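Local coordinates for NADP-dependent glyceraldehyde-3-phosphate dehydrogenase (PDB 3PRL), which probably oxidises glyceraldehyde 3-phosphate to 3-phosphoglycerate with NADP+ as hydride acceptor, without adding inorganic phosphate, at residues H97-P102 and N163-L168; N167-K172 and I196-A201; Q344-D349 and A383-F388. All blocks are in the same frame, centred on the assembly; numbering follows the deposited sequence.

In the fold
Interactions 1 and 2 lie on the coenzyme-binding side of the chain and run into each other: they share Asn167 and Leu168 at the start of helix 167-178, and Val166 O of the first touches Met198 SD of the second at 3.6 Å. Interaction 3 sits further from the chain's centre, in the catalytic domain, and meets interaction 1 where Phe388 packs on Asn163. All three are largely buried, but Glu385 brings a partly exposed edge to the third. Interaction 1 is mainly polar, a small apolar touch beside an ammonium group held by a carbonyl and a ring; interaction 2 is purely apolar helix packing; interaction 3 sets a leucine against a proline and a glutamate's carbonyl and carboxylate.

Interaction 1 of 3, residues H97-P102 and N163-L168; sequences HEVAKP and NYPVNL
Val99, the residue at which the chain leaves helix 88-98, points its CG1 methyl at the ring of Pro165, with CG1 4.2 Å from Pro165 CG. This is a light apolar touch, and the Val99 carbonyl turns elsewhere, to the hydroxyl of Tyr288. Two residues on, Lys101 carries most of the contact. Its CG stands anti to the backbone N (chi1 176°), and a bend at chi3 (-63°) then brings the ammonium group in beside the turn at Asn163 and Tyr164. NZ gives a hydrogen bond to Asn163 O at 2.9 Å, in the carbonyl plane, with a C=O...NZ angle of 153°. The same NZ lies over one face of the Tyr164 ring, 3.9 Å from its centroid and displaced toward CD1, a cation-pi contact in which the two side chains cross nearly at right angles. Tyr164 OH is tied to Arg292. Lys101 also makes a cation-pi contact with Tyr288 and a salt bridge with Glu109, whose other carboxylate oxygen accepts from the backbone N of Val166 and Asn167. A methionine in place of Lys101 would probably leave Asn163 O without this donor and Glu109 without its positive mate. A buried ammonium group with carboxylate, carbonyl and aromatic rings around it is likely to stay charged, and its bond to Asn163 O ties it to the turn directly after Phe162, an NADP-binding residue.

Interaction 2 of 3, residues N167-K172 and I196-A201; sequences NLAAAK and IKMVEA
Two successive helices of the Rossmann-like coenzyme domain, 167-178 and 192-204, meet where Met198 reaches across to Ala169 and Ala170. The backbones come closest at Ala170 and Met198, whose CA atoms are 8.2 Å apart, and the methionine spans that distance by itself. With CG set beside the carbonyl carbon and opposite the backbone N (chi1 175°), the side chain runs on extended until chi3 (68°) folds the terminal methyl round. That bend splits the tip between two alanines: Met198 CE rests on Ala169 CB at 3.7 Å, while SD lies 3.9 Å from Ala170 CB and close to the Ala170 backbone N. No hydrogen bond crosses the interface.

Helix 167-178 is the connection of a beta-alpha-beta crossover from strand 144-159 to its parallel neighbour 182-186, and helix 192-204 follows that second strand, leading on to strand 212-214. Helix 70-86 closes in on the same spot: Trp80 packs on Ala170 and takes the carbonyl of Met198 with its NE1, and Leu84 touches the Met198 side chain. Ala169 also lies against Ser160, an NADP-binding residue.

Within helix 167-178, Lys172 curls back so that NZ donates to Leu168 O at 2.9 Å, tilted 16° from the carbonyl plane, while the backbone N of Lys172 bonds to Ala169 O. Lys172 NZ also bonds to Thr238 and makes a long, weak ion pair with Glu259, the predicted active-site residue.

Interaction 3 of 3, residues Q344-D349 and A383-F388; sequences QGLIDD and AWEEPF
Leu346 lays its two methyls over the loop at Glu385 and Pro387. CD2 is wedged against both: it lies 3.6 Å from Pro387 CB, with the leucine and the proline ring crossing at about a right angle, and 3.5 Å from the carbonyl oxygen Glu385 O. The other branch, CD1, meets the Glu385 carboxylate at a slant, 3.9 Å from OE1. Glu385 gets there because its CG is anti to its own carbonyl carbon (chi1 -52°) and the chain beyond is extended, so the acid stands beside the helix. The polar atoms that the leucine brushes are satisfied elsewhere: OE1 is in a salt bridge with Arg381, and Glu385 O accepts from Lys263. Arg381 also packs on Leu346 and gives its backbone N to Asp349 OD2, a second tie between helix and loop. Further along the loop, Glu386 turns from the helix and pairs with Lys297. The contact thus joins helix 337-352 to the loop leading into strand 391-397 of the catalytic-domain sheet, and that loop carries the Glu-Glu-Pro-Phe sequence characteristic of the aldehyde dehydrogenase family.

Interaction 1 of 3, residues H97-P102 and N163-L168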
# COMPACT_ATOMS: atom_id res chain seq x y z
N HIS D 97 1.91 35.62 24.30
CA HIS D 97 1.04 36.60 24.96
C HIS D 97 -0.43 36.14 24.96
O HIS D 97 -1.05 36.08 26.03
CB HIS D 97 1.14 37.99 24.30
CG HIS D 97 2.38 38.75 24.65
ND1 HIS D 97 3.23 39.26 23.70
CD2 HIS D 97 2.90 39.11 25.85
CE1 HIS D 97 4.23 39.89 24.28
NE2 HIS D 97 4.06 39.81 25.59
N GLU D 98 -0.95 35.81 23.78
CA GLU D 98 -2.40 35.63 23.53
C GLU D 98 -3.00 34.46 24.30
O GLU D 98 -4.12 34.55 24.81
CB GLU D 98 -2.67 35.44 22.02
CG GLU D 98 -4.03 35.95 21.55
CD GLU D 98 -4.41 35.49 20.14
OE1 GLU D 98 -3.54 34.98 19.39
OE2 GLU D 98 -5.60 35.63 19.76
N VAL D 99 -2.26 33.35 24.33
CA VAL D 99 -2.72 32.14 25.01
C VAL D 99 -1.84 31.79 26.22
O VAL D 99 -2.01 30.74 26.84
CB VAL D 99 -2.94 30.97 24.01
CG1 VAL D 99 -3.88 31.41 22.88
CG2 VAL D 99 -1.61 30.47 23.43
N ALA D 100 -0.94 32.72 26.57
CA ALA D 100 -0.04 32.58 27.73
C ALA D 100 0.84 31.32 27.70
O ALA D 100 1.02 30.64 28.72
CB ALA D 100 -0.83 32.70 29.04
N LYS D 101 1.41 31.04 26.54
CA LYS D 101 2.28 29.88 26.35
C LYS D 101 3.75 30.27 26.58
O LYS D 101 4.20 31.26 26.02
CB LYS D 101 2.09 29.33 24.94
CG LYS D 101 2.98 28.16 24.54
CD LYS D 101 2.47 27.50 23.26
CE LYS D 101 1.07 26.89 23.47
NZ LYS D 101 0.80 25.74 22.55
N PRO D 102 4.51 29.48 27.37
CA PRO D 102 5.93 29.77 27.58
C PRO D 102 6.67 30.14 26.27
O PRO D 102 6.48 29.48 25.25
CB PRO D 102 6.48 28.46 28.15
CG PRO D 102 5.30 27.72 28.69
CD PRO D 102 4.09 28.19 27.96
N ASN D 163 -5.43 26.14 22.86
CA ASN D 163 -4.41 25.11 23.00
C ASN D 163 -3.18 25.37 22.13
O ASN D 163 -2.07 25.65 22.61
CB ASN D 163 -5.08 23.80 22.48
CG ASN D 163 -4.97 22.61 23.42
OD1 ASN D 163 -5.36 21.49 23.05
ND2 ASN D 163 -4.52 22.83 24.64
N TYR D 164 -3.40 25.25 20.83
CA TYR D 164 -2.36 25.32 19.81
C TYR D 164 -3.00 26.06 18.64
O TYR D 164 -3.58 25.45 17.77
CB TYR D 164 -1.94 23.91 19.38
CG TYR D 164 -1.27 23.06 20.44
CD1 TYR D 164 0.12 22.92 20.48
CD2 TYR D 164 -2.02 22.37 21.40
CE1 TYR D 164 0.75 22.14 21.46
CE2 TYR D 164 -1.41 21.57 22.38
CZ TYR D 164 -0.02 21.47 22.40
OH TYR D 164 0.61 20.70 23.36
N PRO D 165 -2.92 27.39 18.65
CA PRO D 165 -3.69 28.19 17.70
C PRO D 165 -3.01 28.41 16.33
O PRO D 165 -3.58 29.04 15.45
CB PRO D 165 -3.86 29.50 18.45
CG PRO D 165 -2.60 29.62 19.26
CD PRO D 165 -2.17 28.23 19.61
N VAL D 166 -1.79 27.90 16.17
CA VAL D 166 -1.14 27.88 14.87
C VAL D 166 -1.05 26.41 14.47
O VAL D 166 -1.58 26.00 13.44
CB VAL D 166 0.24 28.66 14.91
CG1 VAL D 166 1.00 28.54 13.62
CG2 VAL D 166 -0.02 30.14 15.17
N ASN D 167 -0.45 25.61 15.34
CA ASN D 167 -0.28 24.17 15.11
C ASN D 167 -1.55 23.38 14.78
O ASN D 167 -1.60 22.68 13.77
CB ASN D 167 0.44 23.55 16.32
CG ASN D 167 1.02 22.19 16.02
OD1 ASN D 167 0.29 21.20 15.92
ND2 ASN D 167 2.34 22.14 15.87
N LEU D 168 -2.58 23.50 15.63
CA LEU D 168 -3.81 22.73 15.46
C LEU D 168 -4.75 23.37 14.44
O LEU D 168 -5.70 22.74 13.98
CB LEU D 168 -4.51 22.52 16.82
CG LEU D 168 -3.75 21.74 17.89
CD1 LEU D 168 -4.63 21.52 19.09
CD2 LEU D 168 -3.23 20.42 17.36

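Interaction 2 of 3, residues N167-K172 and I196-A201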
# COMPACT_ATOMS: atom_id res chain seq x y z
N ASN D 167 -0.45 25.61 15.34
CA ASN D 167 -0.28 24.17 15.11
C ASN D 167 -1.55 23.38 14.78
O ASN D 167 -1.60 22.68 13.77
CB ASN D 167 0.44 23.55 16.32
CG ASN D 167 1.02 22.19 16.02
OD1 ASN D 167 0.29 21.20 15.92
ND2 ASN D 167 2.34 22.14 15.87
N LEU D 168 -2.58 23.50 15.63
CA LEU D 168 -3.81 22.73 15.46
C LEU D 168 -4.75 23.37 14.44
O LEU D 168 -5.70 22.74 13.98
CB LEU D 168 -4.51 22.52 16.82
CG LEU D 168 -3.75 21.74 17.89
CD1 LEU D 168 -4.63 21.52 19.09
CD2 LEU D 168 -3.23 20.42 17.36
N ALA D 169 -4.45 24.61 14.06
CA ALA D 169 -5.10 25.25 12.91
C ALA D 169 -4.54 24.77 11.54
O ALA D 169 -5.28 24.23 10.71
CB ALA D 169 -5.02 26.76 13.05
N ALA D 170 -3.24 24.96 11.32
CA ALA D 170 -2.55 24.44 10.12
C ALA D 170 -2.65 22.91 9.90
O ALA D 170 -2.64 22.44 8.77
CB ALA D 170 -1.12 24.85 10.13
N ALA D 171 -2.69 22.15 10.99
CA ALA D 171 -2.86 20.70 10.91
C ALA D 171 -4.17 20.32 10.20
O ALA D 171 -4.33 19.19 9.77
CB ALA D 171 -2.83 20.11 12.29
N LYS D 172 -5.11 21.26 10.12
CA LYS D 172 -6.42 21.06 9.46
C LYS D 172 -6.47 21.71 8.10
O LYS D 172 -6.96 21.12 7.14
CB LYS D 172 -7.55 21.63 10.31
CG LYS D 172 -7.73 20.92 11.65
CD LYS D 172 -8.68 21.70 12.56
CE LYS D 172 -8.90 20.97 13.87
NZ LYS D 172 -7.59 20.66 14.51
N ILE D 196 -4.87 34.45 12.77
CA ILE D 196 -4.97 35.41 11.67
C ILE D 196 -3.58 35.64 11.07
O ILE D 196 -3.40 35.54 9.86
CB ILE D 196 -5.72 36.73 12.05
CG1 ILE D 196 -7.21 36.45 12.37
CG2 ILE D 196 -5.67 37.72 10.92
CD1 ILE D 196 -7.90 37.62 13.14
N LYS D 197 -2.60 35.90 11.94
CA LYS D 197 -1.20 36.03 11.52
C LYS D 197 -0.70 34.80 10.77
O LYS D 197 0.03 34.93 9.80
CB LYS D 197 -0.26 36.33 12.70
CG LYS D 197 -0.29 37.77 13.20
CD LYS D 197 0.33 38.72 12.19
CE LYS D 197 0.10 40.17 12.57
NZ LYS D 197 0.40 41.06 11.42
N MET D 198 -1.11 33.62 11.21
CA MET D 198 -0.79 32.40 10.45
C MET D 198 -1.35 32.47 9.04
O MET D 198 -0.63 32.16 8.06
CB MET D 198 -1.27 31.14 11.16
CG MET D 198 -1.06 29.87 10.36
SD MET D 198 -2.08 28.53 10.93
CE MET D 198 -3.72 29.12 10.47
N VAL D 199 -2.62 32.86 8.92
CA VAL D 199 -3.32 32.92 7.62
C VAL D 199 -2.73 33.98 6.70
O VAL D 199 -2.66 33.79 5.48
CB VAL D 199 -4.84 33.12 7.78
CG1 VAL D 199 -5.49 33.67 6.50
CG2 VAL D 199 -5.48 31.81 8.16
N GLU D 200 -2.33 35.09 7.29
CA GLU D 200 -1.64 36.16 6.57
C GLU D 200 -0.45 35.65 5.76
O GLU D 200 -0.28 36.01 4.59
CB GLU D 200 -1.14 37.21 7.56
CG GLU D 200 -2.22 38.17 8.02
CD GLU D 200 -1.65 39.38 8.72
OE1 GLU D 200 -0.56 39.86 8.32
OE2 GLU D 200 -2.30 39.85 9.68
N ALA D 201 0.38 34.82 6.40
CA ALA D 201 1.52 34.18 5.75
C ALA D 201 1.10 33.33 4.56
O ALA D 201 1.82 33.25 3.58
CB ALA D 201 2.33 33.35 6.76

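Interaction 3 of 3, residues Q344-D349 and A383-F388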
# COMPACT_ATOMS: atom_id res chain seq x y z
N GLN D 344 -9.50 24.92 40.78
CA GLN D 344 -9.51 25.06 42.24
C GLN D 344 -10.53 24.14 42.92
O GLN D 344 -10.23 23.54 43.95
CB GLN D 344 -9.77 26.52 42.63
CG GLN D 344 -9.72 26.82 44.14
CD GLN D 344 -8.38 26.46 44.78
OE1 GLN D 344 -7.33 26.98 44.41
NE2 GLN D 344 -8.42 25.56 45.76
N GLY D 345 -11.72 24.05 42.32
CA GLY D 345 -12.80 23.22 42.85
C GLY D 345 -12.50 21.73 42.84
O GLY D 345 -12.98 20.99 43.72
N LEU D 346 -11.73 21.29 41.85
CA LEU D 346 -11.24 19.91 41.77
C LEU D 346 -10.27 19.58 42.91
O LEU D 346 -10.36 18.50 43.50
CB LEU D 346 -10.59 19.62 40.40
CG LEU D 346 -11.45 18.99 39.28
CD1 LEU D 346 -12.72 19.77 39.00
CD2 LEU D 346 -10.65 18.83 37.98
N ILE D 347 -9.35 20.51 43.19
CA ILE D 347 -8.41 20.38 44.31
C ILE D 347 -9.17 20.31 45.64
O ILE D 347 -9.05 19.33 46.37
CB ILE D 347 -7.36 21.53 44.32
CG1 ILE D 347 -6.43 21.39 43.11
CG2 ILE D 347 -6.56 21.53 45.63
CD1 ILE D 347 -5.67 22.65 42.74
N ASP D 348 -9.97 21.35 45.92
CA ASP D 348 -10.87 21.40 47.09
C ASP D 348 -11.54 20.04 47.37
O ASP D 348 -11.24 19.40 48.38
CB ASP D 348 -11.96 22.46 46.89
CG ASP D 348 -11.45 23.89 47.00
OD1 ASP D 348 -12.20 24.80 46.58
OD2 ASP D 348 -10.32 24.13 47.50
N ASP D 349 -12.43 19.61 46.47
CA ASP D 349 -13.17 18.34 46.59
C ASP D 349 -12.29 17.16 46.99
O ASP D 349 -12.69 16.31 47.79
CB ASP D 349 -13.90 18.00 45.28
CG ASP D 349 -14.59 16.65 45.34
OD1 ASP D 349 -15.71 16.58 45.91
OD2 ASP D 349 -14.02 15.66 44.83
N ALA D 383 -10.15 12.56 39.86
CA ALA D 383 -9.72 11.26 39.37
C ALA D 383 -10.32 10.98 37.99
O ALA D 383 -9.94 10.02 37.31
CB ALA D 383 -10.10 10.15 40.37
N TRP D 384 -11.25 11.84 37.58
CA TRP D 384 -12.10 11.57 36.43
C TRP D 384 -12.15 12.77 35.49
O TRP D 384 -11.87 12.64 34.29
CB TRP D 384 -13.52 11.18 36.90
CG TRP D 384 -13.57 9.98 37.81
CD1 TRP D 384 -13.97 9.95 39.13
CD2 TRP D 384 -13.19 8.63 37.48
NE1 TRP D 384 -13.87 8.68 39.63
CE2 TRP D 384 -13.40 7.85 38.64
CE3 TRP D 384 -12.72 8.01 36.32
CZ2 TRP D 384 -13.13 6.47 38.68
CZ3 TRP D 384 -12.46 6.63 36.35
CH2 TRP D 384 -12.67 5.88 37.52
N GLU D 385 -12.49 13.94 36.05
CA GLU D 385 -12.69 15.16 35.27
C GLU D 385 -11.39 15.83 34.82
O GLU D 385 -10.56 16.23 35.65
CB GLU D 385 -13.54 16.18 36.04
CG GLU D 385 -14.87 15.65 36.60
CD GLU D 385 -15.73 16.74 37.25
OE1 GLU D 385 -15.49 17.95 37.02
OE2 GLU D 385 -16.66 16.37 38.01
N GLU D 386 -11.23 15.96 33.51
CA GLU D 386 -10.11 16.68 32.92
C GLU D 386 -10.12 18.13 33.42
O GLU D 386 -11.06 18.87 33.14
CB GLU D 386 -10.19 16.61 31.40
CG GLU D 386 -9.16 17.46 30.67
CD GLU D 386 -9.35 17.46 29.15
OE1 GLU D 386 -10.46 17.79 28.67
OE2 GLU D 386 -8.37 17.15 28.43
N PRO D 387 -9.07 18.53 34.16
CA PRO D 387 -8.98 19.82 34.84
C PRO D 387 -8.59 20.93 33.88
O PRO D 387 -8.99 22.08 34.06
CB PRO D 387 -7.84 19.60 35.85
CG PRO D 387 -7.60 18.11 35.85
CD PRO D 387 -7.90 17.70 34.46
N PHE D 388 -7.84 20.57 32.84
CA PHE D 388 -7.19 21.54 31.98
C PHE D 388 -6.35 22.55 32.79
O PHE D 388 -6.43 23.76 32.61
CB PHE D 388 -8.20 22.20 31.03
CG PHE D 388 -7.83 22.04 29.58
CD1 PHE D 388 -7.71 20.76 29.02
CD2 PHE D 388 -7.54 23.14 28.78
CE1 PHE D 388 -7.34 20.59 27.70
CE2 PHE D 388 -7.15 22.97 27.43
CZ PHE D 388 -7.04 21.70 26.90